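Local coordinates for protein DNA endonuclease I-CvuI (Chlorella vulgaris, PDB 5A77) that acts as a LAGLIDADG homing endonuclease that probably serves intron homing, captured here with magnesium and a cleaved I-CreI target DNA, at residues 27-32 against 143-148; 34-39 against 117-122; 106-111 against 132-137. One frame throughout, in Å; residues are numbered along the deposited sequence.

How the interactions relate
Interaction 3 is the most apolar and lies nearest the centre of the chain: side chains of two helices meet there, with no polar bond between 106-111 and 132-137. Interactions 1 and 2 lie nearer the DNA and combine aliphatic packing with backbone or guanidinium bonds to it; interactions 1 and 3 are partly buried, interaction 2 is a surface contact. Helix 121-135 serves interaction 2 at its start and interaction 3 in its C-terminal part. Strand 23-31, used by interaction 1, leads into the hairpin turn of interaction 2, and Ile145 and Ile29 pack on Tyr39, just past that turn. Asp132 of interaction 3 accepts from Ala147 N of interaction 1 through OD2, and Ala27 CB meets Ile111 CD1.

Interaction 1 of 3, residues 27-32 against 143-148; sequences AQIVSR and RTILAE. With nucleotides of chain F.
Ala27 offers its carbonyl oxygen to the guanidinium of Arg143. NH1 donates to Ala27 O at 2.6 Å in the plane of the carbonyl, although the oxygen lies 21° out of the guanidinium plane; NH2 adds a weak second bond to this acceptor. NH2 is shared with the DNA: it also bonds OP2 of DC3 of chain F at 3.1 Å, and NE reaches OP1 weakly. With chi1 at 89°, CG stands in the crowded position between N and the carbonyl carbon, and a bend at chi3 (88°) swings the guanidinium in between strand and phosphate. A leucine here would probably leave Ala27 O without this donor and the DC3 phosphate without a neutralising charge. Gln28, next along, directs its amide into the major groove, NE2 lying 3.3 Å from DG4 N7 of chain F. This is the DNA-binding face of the antiparallel saddle of the LAGLIDADG fold: strand 23-31 reads bases while the 143-148 segment, leading into helix 147-156, holds the DNA phosphates. Ile29 points at that segment. Its CD1 lies 3.7 Å from Ala147 N, at the helix start, while CG2 meets Ile145 CG1 at 4.1 Å, the two side chains crossing obliquely. Ile145 CG2 is wedged between Ile29 O and OP1 of DG4, an oxygen that also takes a bond from Thr144 N (3.2 Å) and a weak one from Ile145 N. Beyond Val30, which turns to the DNA, Ser31 touches the tip of Ile145, CD1. Arg32 leaves the contact altogether: bent at chi2 and chi3, it grips the thymine O4 of DT7 of chain F with NH1 and, at 2.6 Å, with NH2.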
loop_
_atom_site.group_PDB
_atom_site.type_symbol
_atom_site.label_atom_id
_atom_site.label_comp_id
_atom_site.label_asym_id
_atom_site.label_seq_id
_atom_site.Cartn_x
_atom_site.Cartn_y
_atom_site.Cartn_z
ATOM N N ALA B 27 -15.046 5.559 -9.386
ATOM C CA ALA B 27 -16.346 6.050 -9.794
ATOM C C ALA B 27 -16.815 5.182 -10.942
ATOM O O ALA B 27 -16.223 5.198 -12.027
ATOM C CB ALA B 27 -16.276 7.498 -10.202
ATOM N N GLN B 28 -17.859 4.406 -10.680
ATOM C CA GLN B 28 -18.414 3.471 -11.649
ATOM C C GLN B 28 -19.816 3.863 -12.076
ATOM O O GLN B 28 -20.602 4.387 -11.286
ATOM C CB GLN B 28 -18.464 2.052 -11.079
ATOM C CG GLN B 28 -17.264 1.677 -10.275
ATOM C CD GLN B 28 -17.590 0.675 -9.197
ATOM O OE1 GLN B 28 -17.619 1.014 -8.013
ATOM N NE2 GLN B 28 -17.842 -0.570 -9.600
ATOM N N ILE B 29 -20.125 3.579 -13.331
ATOM C CA ILE B 29 -21.492 3.640 -13.806
ATOM C C ILE B 29 -22.144 2.266 -13.641
ATOM O O ILE B 29 -21.774 1.322 -14.340
ATOM C CB ILE B 29 -21.543 4.072 -15.272
ATOM C CG1 ILE B 29 -20.907 5.453 -15.419
ATOM C CG2 ILE B 29 -22.984 4.081 -15.770
ATOM C CD1 ILE B 29 -20.496 5.803 -16.837
ATOM N N VAL B 30 -23.096 2.131 -12.718
ATOM C CA VAL B 30 -23.784 0.857 -12.599
ATOM C C VAL B 30 -25.200 0.957 -13.138
ATOM O O VAL B 30 -25.916 1.953 -12.938
ATOM C CB VAL B 30 -23.814 0.318 -11.141
ATOM C CG1 VAL B 30 -22.419 0.357 -10.522
ATOM C CG2 VAL B 30 -24.830 1.060 -10.271
ATOM N N SER B 31 -25.583 -0.085 -13.862
ATOM C CA SER B 31 -26.929 -0.196 -14.373
ATOM C C SER B 31 -27.862 -0.627 -13.244
ATOM O O SER B 31 -27.604 -1.608 -12.556
ATOM C CB SER B 31 -26.981 -1.192 -15.525
ATOM O OG SER B 31 -26.967 -2.513 -15.022
ATOM N N ARG B 32 -28.930 0.137 -13.049
ATOM C CA ARG B 32 -29.950 -0.167 -12.063
ATOM C C ARG B 32 -31.304 -0.127 -12.776
ATOM O O ARG B 32 -31.770 0.945 -13.169
ATOM C CB ARG B 32 -29.912 0.838 -10.915
ATOM C CG ARG B 32 -28.632 0.867 -10.112
ATOM C CD ARG B 32 -28.368 -0.456 -9.408
ATOM N NE ARG B 32 -29.456 -0.837 -8.518
ATOM C CZ ARG B 32 -29.374 -1.813 -7.613
ATOM N NH1 ARG B 32 -28.240 -2.499 -7.468
ATOM N NH2 ARG B 32 -30.421 -2.099 -6.843
ATOM N N ARG B 143 -13.588 -2.478 -17.229
ATOM C CA ARG B 143 -14.892 -1.814 -17.362
ATOM C C ARG B 143 -15.415 -1.700 -18.795
ATOM O O ARG B 143 -14.764 -1.179 -19.674
ATOM C CB ARG B 143 -15.058 -0.546 -16.476
ATOM C CG ARG B 143 -14.638 0.805 -17.015
ATOM C CD ARG B 143 -15.237 1.979 -16.224
ATOM N NE ARG B 143 -14.441 2.404 -15.077
ATOM C CZ ARG B 143 -14.712 3.397 -14.234
ATOM N NH1 ARG B 143 -15.761 4.148 -14.352
ATOM N NH2 ARG B 143 -13.909 3.646 -13.249
ATOM N N THR B 144 -16.590 -2.277 -18.998
ATOM C CA THR B 144 -17.308 -2.297 -20.255
ATOM C C THR B 144 -18.237 -1.097 -20.350
ATOM O O THR B 144 -18.469 -0.574 -21.441
ATOM C CB THR B 144 -18.120 -3.592 -20.401
ATOM O OG1 THR B 144 -19.151 -3.621 -19.403
ATOM C CG2 THR B 144 -17.213 -4.808 -20.220
ATOM N N ILE B 145 -18.730 -0.642 -19.197
ATOM C CA ILE B 145 -19.823 0.338 -19.138
ATOM C C ILE B 145 -19.364 1.822 -19.087
ATOM O O ILE B 145 -18.892 2.332 -18.072
ATOM C CB ILE B 145 -20.736 0.001 -17.928
ATOM C CG1 ILE B 145 -22.045 0.763 -17.972
ATOM C CG2 ILE B 145 -20.027 0.174 -16.583
ATOM C CD1 ILE B 145 -23.084 0.045 -17.159
ATOM N N LEU B 146 -19.490 2.519 -20.208
ATOM C CA LEU B 146 -18.959 3.878 -20.299
ATOM C C LEU B 146 -20.060 4.921 -20.482
ATOM O O LEU B 146 -21.240 4.576 -20.637
ATOM C CB LEU B 146 -17.961 3.976 -21.448
ATOM C CG LEU B 146 -16.634 3.252 -21.229
ATOM C CD1 LEU B 146 -16.293 2.439 -22.474
ATOM C CD2 LEU B 146 -15.527 4.244 -20.877
ATOM N N ALA B 147 -19.670 6.194 -20.453
ATOM C CA ALA B 147 -20.620 7.287 -20.629
ATOM C C ALA B 147 -21.416 7.140 -21.918
ATOM O O ALA B 147 -22.628 7.361 -21.915
ATOM C CB ALA B 147 -19.911 8.626 -20.606
ATOM N N GLU B 148 -20.745 6.754 -23.006
ATOM C CA GLU B 148 -21.403 6.605 -24.310
ATOM C C GLU B 148 -22.612 5.667 -24.236
ATOM O O GLU B 148 -23.571 5.824 -24.994
ATOM C CB GLU B 148 -20.421 6.087 -25.367
ATOM C CG GLU B 148 -20.089 7.060 -26.503
ATOM C CD GLU B 148 -21.285 7.879 -27.014
ATOM O OE1 GLU B 148 -22.230 7.302 -27.600
ATOM O OE2 GLU B 148 -21.259 9.121 -26.859
ATOM P P DG F 4 -17.986 -2.374 -14.753
ATOM O OP1 DG F 4 -18.125 -2.135 -16.204
ATOM O OP2 DG F 4 -18.369 -1.330 -13.775
ATOM O "O5'" DG F 4 -18.845 -3.679 -14.492
ATOM C "C5'" DG F 4 -18.538 -4.870 -15.195
ATOM C "C4'" DG F 4 -19.262 -6.020 -14.554
ATOM O "O4'" DG F 4 -18.772 -6.165 -13.185
ATOM C "C3'" DG F 4 -20.781 -5.807 -14.460
ATOM O "O3'" DG F 4 -21.491 -7.009 -14.764
ATOM C "C2'" DG F 4 -20.992 -5.388 -13.013
ATOM C "C1'" DG F 4 -19.864 -6.106 -12.282
ATOM N N9 DG F 4 -19.486 -5.387 -11.070
ATOM C C8 DG F 4 -19.147 -4.059 -10.972
ATOM N N7 DG F 4 -18.920 -3.672 -9.751
ATOM C C5 DG F 4 -19.138 -4.814 -8.988
ATOM C C6 DG F 4 -19.061 -5.000 -7.598
ATOM O O6 DG F 4 -18.757 -4.171 -6.733
ATOM N N1 DG F 4 -19.372 -6.308 -7.229
ATOM C C2 DG F 4 -19.723 -7.304 -8.107
ATOM N N2 DG F 4 -19.996 -8.502 -7.573
ATOM N N3 DG F 4 -19.798 -7.138 -9.419
ATOM C C4 DG F 4 -19.502 -5.871 -9.784
ATOM P P DC F 3 -12.416 0.092 -12.738
ATOM O OP1 DC F 3 -12.557 -0.232 -14.172
ATOM O OP2 DC F 3 -11.920 1.419 -12.332
ATOM O "O5'" DC F 3 -13.784 -0.142 -11.923
ATOM C "C5'" DC F 3 -14.929 -0.691 -12.557
ATOM C "C4'" DC F 3 -14.729 -2.152 -12.914
ATOM O "O4'" DC F 3 -13.995 -2.817 -11.857
ATOM C "C3'" DC F 3 -16.021 -2.934 -13.070
ATOM O "O3'" DC F 3 -16.479 -2.851 -14.430
ATOM C "C2'" DC F 3 -15.615 -4.354 -12.691
ATOM C "C1'" DC F 3 -14.497 -4.129 -11.664
ATOM N N1 DC F 3 -14.912 -4.285 -10.208
ATOM C C2 DC F 3 -15.330 -5.534 -9.731
ATOM O O2 DC F 3 -15.385 -6.491 -10.512
ATOM N N3 DC F 3 -15.676 -5.658 -8.420
ATOM C C4 DC F 3 -15.606 -4.604 -7.611
ATOM N N4 DC F 3 -15.941 -4.776 -6.337
ATOM C C5 DC F 3 -15.169 -3.326 -8.074
ATOM C C6 DC F 3 -14.832 -3.215 -9.363
ATOM P P DT F 7 -29.977 -12.495 -4.535
ATOM O OP1 DT F 7 -29.897 -13.927 -4.168
ATOM O OP2 DT F 7 -31.112 -11.995 -5.344
ATOM O "O5'" DT F 7 -29.945 -11.660 -3.178
ATOM C "C5'" DT F 7 -28.700 -11.213 -2.668
ATOM C "C4'" DT F 7 -28.913 -10.252 -1.518
ATOM O "O4'" DT F 7 -28.575 -8.893 -1.918
ATOM C "C3'" DT F 7 -30.344 -10.201 -0.988
ATOM O "O3'" DT F 7 -30.299 -10.252 0.425
ATOM C "C2'" DT F 7 -30.878 -8.852 -1.517
ATOM C "C1'" DT F 7 -29.610 -8.009 -1.525
ATOM N N1 DT F 7 -29.616 -6.886 -2.486
ATOM C C2 DT F 7 -29.304 -5.609 -2.051
ATOM O O2 DT F 7 -29.066 -5.330 -0.890
ATOM N N3 DT F 7 -29.292 -4.659 -3.036
ATOM C C4 DT F 7 -29.560 -4.845 -4.379
ATOM O O4 DT F 7 -29.530 -3.922 -5.182
ATOM C C5 DT F 7 -29.870 -6.203 -4.768
ATOM C C7 DT F 7 -30.168 -6.529 -6.200
ATOM C C6 DT F 7 -29.872 -7.147 -3.815
#

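Interaction 2 of 3, residues 34-39 against 117-122; sequences DYLLKY and NTKDPS. With nucleotides of chain C.
Leu37 drops its isobutyl group onto the turn between Thr118 and Pro121. It sits in the type I beta turn from Tyr35 to Lys38, in the hairpin loop that joins antiparallel strands 23-31 and 39-50, and faces a second type I turn, from Asn117 to Asp120, that leads into helix 121-135. CG of Leu37 is anti to its carbonyl carbon (chi1 -43°), which carries CD1 over the backbone oxygens of Thr118 and Lys119, 3.5 Å from Lys119 O. The other branch, CD2, meets CG of Pro121 at 4.1 Å, the two side chains at about a right angle. Leu154 and His159 also touch Leu37, so the C-terminal region helps to cover it. Lys119 is curled by bends at chi2 and chi3 and passes slantwise beside both leucines, its NZ 3.2 Å from Leu36 CD2. Its aliphatic chain leans on the DNA, CD rather than NZ making the nearest approach to OP1 of DC2 of chain C. The firm grip on that phosphate is a backbone one: Leu36 N donates to OP2 at 2.7 Å and 167°, nearly straight. Tyr35 flanks the same nucleotide with a ring face, C5' of DC2 standing 4.1 Å above the ring centre, while C8 of DA3 of chain C lies in plane at the ring edge. Asp120 turns away from the hairpin to cap helix 121-135; a chi1 of 179° sets CG opposite the amide nitrogen, and OD1 receives a weak bond from Ser122 N and OD2 another weak one from Ser122 OG at 3.0 Å.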
loop_
_atom_site.group_PDB
_atom_site.type_symbol
_atom_site.label_atom_id
_atom_site.label_comp_id
_atom_site.label_asym_id
_atom_site.label_seq_id
_atom_site.Cartn_x
_atom_site.Cartn_y
_atom_site.Cartn_z
ATOM N N ASP B 34 -34.364 -0.474 -11.976
ATOM C CA ASP B 34 -35.510 0.197 -11.369
ATOM C C ASP B 34 -35.343 1.717 -11.383
ATOM O O ASP B 34 -36.252 2.449 -10.968
ATOM C CB ASP B 34 -35.753 -0.299 -9.928
ATOM C CG ASP B 34 -34.462 -0.551 -9.155
ATOM O OD1 ASP B 34 -33.548 0.304 -9.216
ATOM O OD2 ASP B 34 -34.379 -1.589 -8.456
ATOM N N TYR B 35 -34.190 2.187 -11.856
ATOM C CA TYR B 35 -33.932 3.623 -12.009
ATOM C C TYR B 35 -34.668 4.169 -13.225
ATOM O O TYR B 35 -34.710 3.513 -14.271
ATOM C CB TYR B 35 -32.431 3.907 -12.166
ATOM C CG TYR B 35 -31.648 4.183 -10.895
ATOM C CD1 TYR B 35 -31.744 3.341 -9.787
ATOM C CD2 TYR B 35 -30.760 5.263 -10.828
ATOM C CE1 TYR B 35 -30.999 3.580 -8.630
ATOM C CE2 TYR B 35 -30.015 5.517 -9.678
ATOM C CZ TYR B 35 -30.134 4.665 -8.581
ATOM O OH TYR B 35 -29.401 4.913 -7.443
ATOM N N LEU B 36 -35.240 5.367 -13.088
ATOM C CA LEU B 36 -35.870 6.069 -14.219
ATOM C C LEU B 36 -34.928 6.192 -15.406
ATOM O O LEU B 36 -35.298 5.848 -16.522
ATOM C CB LEU B 36 -36.348 7.463 -13.805
ATOM C CG LEU B 36 -37.858 7.637 -13.994
ATOM C CD1 LEU B 36 -38.593 6.602 -13.181
ATOM C CD2 LEU B 36 -38.333 9.030 -13.632
ATOM N N LEU B 37 -33.708 6.665 -15.142
ATOM C CA LEU B 37 -32.652 6.831 -16.154
ATOM C C LEU B 37 -31.704 5.630 -16.258
ATOM O O LEU B 37 -30.615 5.754 -16.802
ATOM C CB LEU B 37 -31.821 8.081 -15.850
ATOM C CG LEU B 37 -32.615 9.321 -15.440
ATOM C CD1 LEU B 37 -31.690 10.441 -15.020
ATOM C CD2 LEU B 37 -33.485 9.751 -16.580
ATOM N N LYS B 38 -32.094 4.489 -15.691
ATOM C CA LYS B 38 -31.362 3.225 -15.871
ATOM C C LYS B 38 -29.938 3.153 -15.286
ATOM O O LYS B 38 -29.377 2.058 -15.184
ATOM C CB LYS B 38 -31.284 2.882 -17.367
ATOM C CG LYS B 38 -32.622 2.631 -18.020
ATOM C CD LYS B 38 -33.293 1.416 -17.416
ATOM C CE LYS B 38 -34.757 1.320 -17.826
ATOM N NZ LYS B 38 -35.387 0.119 -17.205
ATOM N N TYR B 39 -29.342 4.287 -14.921
ATOM C CA TYR B 39 -27.959 4.256 -14.435
ATOM C C TYR B 39 -27.711 5.101 -13.193
ATOM O O TYR B 39 -28.304 6.163 -13.000
ATOM C CB TYR B 39 -26.977 4.698 -15.541
ATOM C CG TYR B 39 -26.853 3.726 -16.696
ATOM C CD1 TYR B 39 -26.051 2.601 -16.599
ATOM C CD2 TYR B 39 -27.542 3.931 -17.879
ATOM C CE1 TYR B 39 -25.935 1.712 -17.651
ATOM C CE2 TYR B 39 -27.431 3.046 -18.939
ATOM C CZ TYR B 39 -26.626 1.939 -18.817
ATOM O OH TYR B 39 -26.514 1.056 -19.867
ATOM N N ASN B 117 -28.267 16.115 -7.813
ATOM C CA ASN B 117 -29.095 16.560 -8.919
ATOM C C ASN B 117 -29.133 15.568 -10.073
ATOM O O ASN B 117 -29.511 15.920 -11.189
ATOM C CB ASN B 117 -28.602 17.925 -9.402
ATOM C CG ASN B 117 -28.415 18.904 -8.252
ATOM O OD1 ASN B 117 -29.141 18.851 -7.251
ATOM N ND2 ASN B 117 -27.435 19.789 -8.380
ATOM N N THR B 118 -28.776 14.318 -9.800
ATOM C CA THR B 118 -28.560 13.371 -10.888
ATOM C C THR B 118 -29.882 12.823 -11.470
ATOM O O THR B 118 -29.874 11.949 -12.338
ATOM C CB THR B 118 -27.681 12.192 -10.442
ATOM O OG1 THR B 118 -27.363 11.404 -11.589
ATOM C CG2 THR B 118 -28.432 11.312 -9.453
ATOM N N LYS B 119 -31.012 13.334 -11.000
ATOM C CA LYS B 119 -32.289 12.987 -11.617
ATOM C C LYS B 119 -32.492 13.759 -12.935
ATOM O O LYS B 119 -33.240 13.330 -13.816
ATOM C CB LYS B 119 -33.450 13.235 -10.646
ATOM C CG LYS B 119 -34.150 11.941 -10.179
ATOM C CD LYS B 119 -34.413 11.019 -11.382
ATOM C CE LYS B 119 -35.342 11.725 -12.407
ATOM N NZ LYS B 119 -35.801 10.950 -13.602
ATOM N N ASP B 120 -31.790 14.880 -13.077
ATOM C CA ASP B 120 -31.677 15.589 -14.355
ATOM C C ASP B 120 -30.767 14.804 -15.324
ATOM O O ASP B 120 -29.609 14.572 -15.022
ATOM C CB ASP B 120 -31.128 17.005 -14.115
ATOM C CG ASP B 120 -30.967 17.802 -15.396
ATOM O OD1 ASP B 120 -31.556 17.410 -16.420
ATOM O OD2 ASP B 120 -30.235 18.818 -15.395
ATOM N N PRO B 121 -31.296 14.395 -16.490
ATOM C CA PRO B 121 -30.581 13.581 -17.484
ATOM C C PRO B 121 -29.292 14.214 -18.027
ATOM O O PRO B 121 -28.381 13.488 -18.439
ATOM C CB PRO B 121 -31.597 13.428 -18.612
ATOM C CG PRO B 121 -32.915 13.620 -17.967
ATOM C CD PRO B 121 -32.701 14.616 -16.874
ATOM N N SER B 122 -29.209 15.540 -18.045
ATOM C CA SER B 122 -27.960 16.179 -18.445
ATOM C C SER B 122 -26.988 16.192 -17.266
ATOM O O SER B 122 -25.773 16.144 -17.457
ATOM C CB SER B 122 -28.209 17.597 -18.967
ATOM O OG SER B 122 -28.754 18.433 -17.956
ATOM P P DC C 2 -35.672 7.588 -9.803
ATOM O OP1 DC C 2 -36.297 8.861 -10.232
ATOM O OP2 DC C 2 -34.946 6.733 -10.775
ATOM O "O5'" DC C 2 -34.725 7.935 -8.560
ATOM C "C5'" DC C 2 -33.695 7.036 -8.154
ATOM C "C4'" DC C 2 -33.423 7.178 -6.671
ATOM O "O4'" DC C 2 -34.209 6.187 -5.957
ATOM C "C3'" DC C 2 -31.966 6.961 -6.265
ATOM O "O3'" DC C 2 -31.507 7.995 -5.382
ATOM C "C2'" DC C 2 -31.956 5.591 -5.580
ATOM C "C1'" DC C 2 -33.393 5.412 -5.114
ATOM N N1 DC C 2 -33.825 3.985 -5.198
ATOM C C2 DC C 2 -33.850 3.215 -4.044
ATOM O O2 DC C 2 -33.557 3.747 -2.960
ATOM N N3 DC C 2 -34.215 1.912 -4.135
ATOM C C4 DC C 2 -34.512 1.380 -5.324
ATOM N N4 DC C 2 -34.870 0.087 -5.364
ATOM C C5 DC C 2 -34.476 2.152 -6.516
ATOM C C6 DC C 2 -34.117 3.433 -6.410
ATOM O "O5'" DT C 1 -38.950 2.784 -10.012
ATOM C "C5'" DT C 1 -39.211 4.119 -10.484
ATOM C "C4'" DT C 1 -38.660 5.166 -9.524
ATOM O "O4'" DT C 1 -38.913 4.753 -8.154
ATOM C "C3'" DT C 1 -37.140 5.402 -9.594
ATOM O "O3'" DT C 1 -36.853 6.726 -9.149
ATOM C "C2'" DT C 1 -36.620 4.387 -8.589
ATOM C "C1'" DT C 1 -37.661 4.575 -7.487
ATOM N N1 DT C 1 -37.787 3.443 -6.535
ATOM C C2 DT C 1 -37.571 3.679 -5.201
ATOM O O2 DT C 1 -37.252 4.776 -4.765
ATOM N N3 DT C 1 -37.742 2.580 -4.384
ATOM C C4 DT C 1 -38.103 1.301 -4.776
ATOM O O4 DT C 1 -38.228 0.380 -3.982
ATOM C C5 DT C 1 -38.314 1.123 -6.193
ATOM C C7 DT C 1 -38.709 -0.222 -6.731
ATOM C C6 DT C 1 -38.147 2.193 -6.996
ATOM P P DA C 3 -29.944 8.390 -5.366
ATOM O OP1 DA C 3 -29.849 9.609 -4.525
ATOM O OP2 DA C 3 -29.456 8.319 -6.760
ATOM O "O5'" DA C 3 -29.197 7.183 -4.594
ATOM C "C5'" DA C 3 -29.218 7.141 -3.170
ATOM C "C4'" DA C 3 -28.569 5.880 -2.629
ATOM O "O4'" DA C 3 -29.474 4.748 -2.744
ATOM C "C3'" DA C 3 -27.268 5.440 -3.319
ATOM O "O3'" DA C 3 -26.413 4.934 -2.327
ATOM C "C2'" DA C 3 -27.762 4.302 -4.209
ATOM C "C1'" DA C 3 -28.728 3.665 -3.229
ATOM N N9 DA C 3 -29.608 2.641 -3.787
ATOM C C8 DA C 3 -30.098 2.563 -5.063
ATOM N N7 DA C 3 -30.848 1.508 -5.281
ATOM C C5 DA C 3 -30.842 0.838 -4.061
ATOM C C6 DA C 3 -31.462 -0.356 -3.622
ATOM N N6 DA C 3 -32.220 -1.126 -4.411
ATOM N N1 DA C 3 -31.257 -0.738 -2.333
ATOM C C2 DA C 3 -30.483 0.026 -1.546
ATOM N N3 DA C 3 -29.850 1.170 -1.847
ATOM C C4 DA C 3 -30.079 1.524 -3.133
#

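Interaction 3 of 3, residues 106-111 against 132-137; sequences KLVLQI and DKVGLL
Leu107 O is gripped by two amides of its own helix, Ile111 N at 2.9 Å and, weakly, Gln110 N, while the Leu107 side chain meets Val134. The contact joins helix 102-114 to the C-terminal part of helix 121-135, two helices of the LAGLIDADG fold that rest on the face of the beta-sheet turned away from the DNA. Ala27 of strand 23-31 lies beneath both, touched by Ile111 and Val134. One methyl touches three residues: Val134 CG2, anti to its carbonyl carbon, reaches Leu107 CB at 3.7 Å, Val108 CG2 at 4.3 Å and Ile111 CD1 at 4.4 Å, and so lies against three side chains from neighbouring turns of one helix. Leu107 CD1 bridges across to the second helix at the backbone between Lys133 and Val134, with Lys133 CB beside it. The rest of Lys133 is extended and leads off, its ammonium well clear of this apolar patch. One turn on from Lys133, Leu137 returns to the contact, its CD1 meeting Leu107 CD1 at 4.2 Å.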
loop_
_atom_site.group_PDB
_atom_site.type_symbol
_atom_site.label_atom_id
_atom_site.label_comp_id
_atom_site.label_asym_id
_atom_site.label_seq_id
_atom_site.Cartn_x
_atom_site.Cartn_y
_atom_site.Cartn_z
ATOM N N LYS B 106 -10.024 14.238 -6.199
ATOM C CA LYS B 106 -10.557 15.521 -6.634
ATOM C C LYS B 106 -11.678 15.342 -7.659
ATOM O O LYS B 106 -12.704 16.038 -7.611
ATOM C CB LYS B 106 -9.433 16.381 -7.207
ATOM C CG LYS B 106 -9.355 17.771 -6.597
ATOM C CD LYS B 106 -8.893 17.732 -5.148
ATOM C CE LYS B 106 -8.931 19.124 -4.520
ATOM N NZ LYS B 106 -10.319 19.666 -4.461
ATOM N N LEU B 107 -11.492 14.400 -8.580
ATOM C CA LEU B 107 -12.532 14.109 -9.560
ATOM C C LEU B 107 -13.786 13.595 -8.859
ATOM O O LEU B 107 -14.878 14.115 -9.082
ATOM C CB LEU B 107 -12.033 13.101 -10.599
ATOM C CG LEU B 107 -11.022 13.688 -11.593
ATOM C CD1 LEU B 107 -10.638 12.676 -12.661
ATOM C CD2 LEU B 107 -11.561 14.952 -12.238
ATOM N N VAL B 108 -13.621 12.598 -7.993
ATOM C CA VAL B 108 -14.735 12.037 -7.227
ATOM C C VAL B 108 -15.457 13.098 -6.380
ATOM O O VAL B 108 -16.680 13.052 -6.233
ATOM C CB VAL B 108 -14.258 10.874 -6.326
ATOM C CG1 VAL B 108 -15.348 10.471 -5.333
ATOM C CG2 VAL B 108 -13.865 9.675 -7.186
ATOM N N LEU B 109 -14.726 14.079 -5.861
ATOM C CA LEU B 109 -15.386 15.182 -5.169
ATOM C C LEU B 109 -16.172 16.092 -6.130
ATOM O O LEU B 109 -17.187 16.671 -5.732
ATOM C CB LEU B 109 -14.378 16.008 -4.377
ATOM C CG LEU B 109 -13.854 15.294 -3.132
ATOM C CD1 LEU B 109 -12.866 16.151 -2.371
ATOM C CD2 LEU B 109 -15.016 14.870 -2.230
ATOM N N GLN B 110 -15.715 16.226 -7.379
ATOM C CA GLN B 110 -16.488 16.967 -8.373
ATOM C C GLN B 110 -17.750 16.188 -8.732
ATOM O O GLN B 110 -18.800 16.785 -9.025
ATOM C CB GLN B 110 -15.665 17.260 -9.641
ATOM C CG GLN B 110 -14.729 18.465 -9.537
ATOM C CD GLN B 110 -15.413 19.680 -8.950
ATOM O OE1 GLN B 110 -16.533 20.004 -9.323
ATOM N NE2 GLN B 110 -14.751 20.351 -8.018
ATOM N N ILE B 111 -17.653 14.856 -8.709
ATOM C CA ILE B 111 -18.835 14.022 -8.954
ATOM C C ILE B 111 -19.846 14.078 -7.812
ATOM O O ILE B 111 -21.051 14.098 -8.041
ATOM C CB ILE B 111 -18.474 12.547 -9.174
ATOM C CG1 ILE B 111 -17.510 12.388 -10.347
ATOM C CG2 ILE B 111 -19.742 11.717 -9.394
ATOM C CD1 ILE B 111 -17.289 10.937 -10.737
ATOM N N ASP B 132 -15.702 8.232 -16.346
ATOM C CA ASP B 132 -14.706 7.671 -17.259
ATOM C C ASP B 132 -13.342 8.282 -17.065
ATOM O O ASP B 132 -12.335 7.621 -17.314
ATOM C CB ASP B 132 -15.105 7.846 -18.724
ATOM C CG ASP B 132 -16.486 7.320 -19.023
ATOM O OD1 ASP B 132 -17.011 6.506 -18.218
ATOM O OD2 ASP B 132 -17.030 7.713 -20.084
ATOM N N LYS B 133 -13.298 9.540 -16.641
ATOM C CA LYS B 133 -12.005 10.183 -16.427
ATOM C C LYS B 133 -11.291 9.632 -15.203
ATOM O O LYS B 133 -10.066 9.475 -15.226
ATOM C CB LYS B 133 -12.147 11.690 -16.295
ATOM C CG LYS B 133 -11.673 12.416 -17.525
ATOM C CD LYS B 133 -11.407 13.866 -17.216
ATOM C CE LYS B 133 -10.783 14.574 -18.397
ATOM N NZ LYS B 133 -10.179 15.866 -17.954
ATOM N N VAL B 134 -12.046 9.346 -14.139
ATOM C CA VAL B 134 -11.484 8.653 -12.994
ATOM C C VAL B 134 -10.912 7.345 -13.488
ATOM O O VAL B 134 -9.843 6.898 -13.056
ATOM C CB VAL B 134 -12.511 8.347 -11.904
ATOM C CG1 VAL B 134 -11.846 7.569 -10.755
ATOM C CG2 VAL B 134 -13.188 9.635 -11.400
ATOM N N GLY B 135 -11.634 6.739 -14.421
ATOM C CA GLY B 135 -11.258 5.442 -14.942
ATOM C C GLY B 135 -9.947 5.364 -15.699
ATOM O O GLY B 135 -9.243 4.356 -15.587
ATOM N N LEU B 136 -9.613 6.411 -16.454
ATOM C CA LEU B 136 -8.337 6.466 -17.161
ATOM C C LEU B 136 -7.139 6.477 -16.183
ATOM O O LEU B 136 -5.992 6.399 -16.616
ATOM C CB LEU B 136 -8.296 7.697 -18.086
ATOM C CG LEU B 136 -9.433 7.803 -19.113
ATOM C CD1 LEU B 136 -9.510 9.186 -19.745
ATOM C CD2 LEU B 136 -9.302 6.724 -20.181
ATOM N N LEU B 137 -7.416 6.563 -14.879
ATOM C CA LEU B 137 -6.379 6.592 -13.844
ATOM C C LEU B 137 -6.331 5.311 -13.006
ATOM O O LEU B 137 -5.249 4.799 -12.708
ATOM C CB LEU B 137 -6.589 7.790 -12.919
ATOM C CG LEU B 137 -6.981 9.113 -13.583
ATOM C CD1 LEU B 137 -7.301 10.171 -12.532
ATOM C CD2 LEU B 137 -5.861 9.560 -14.511
#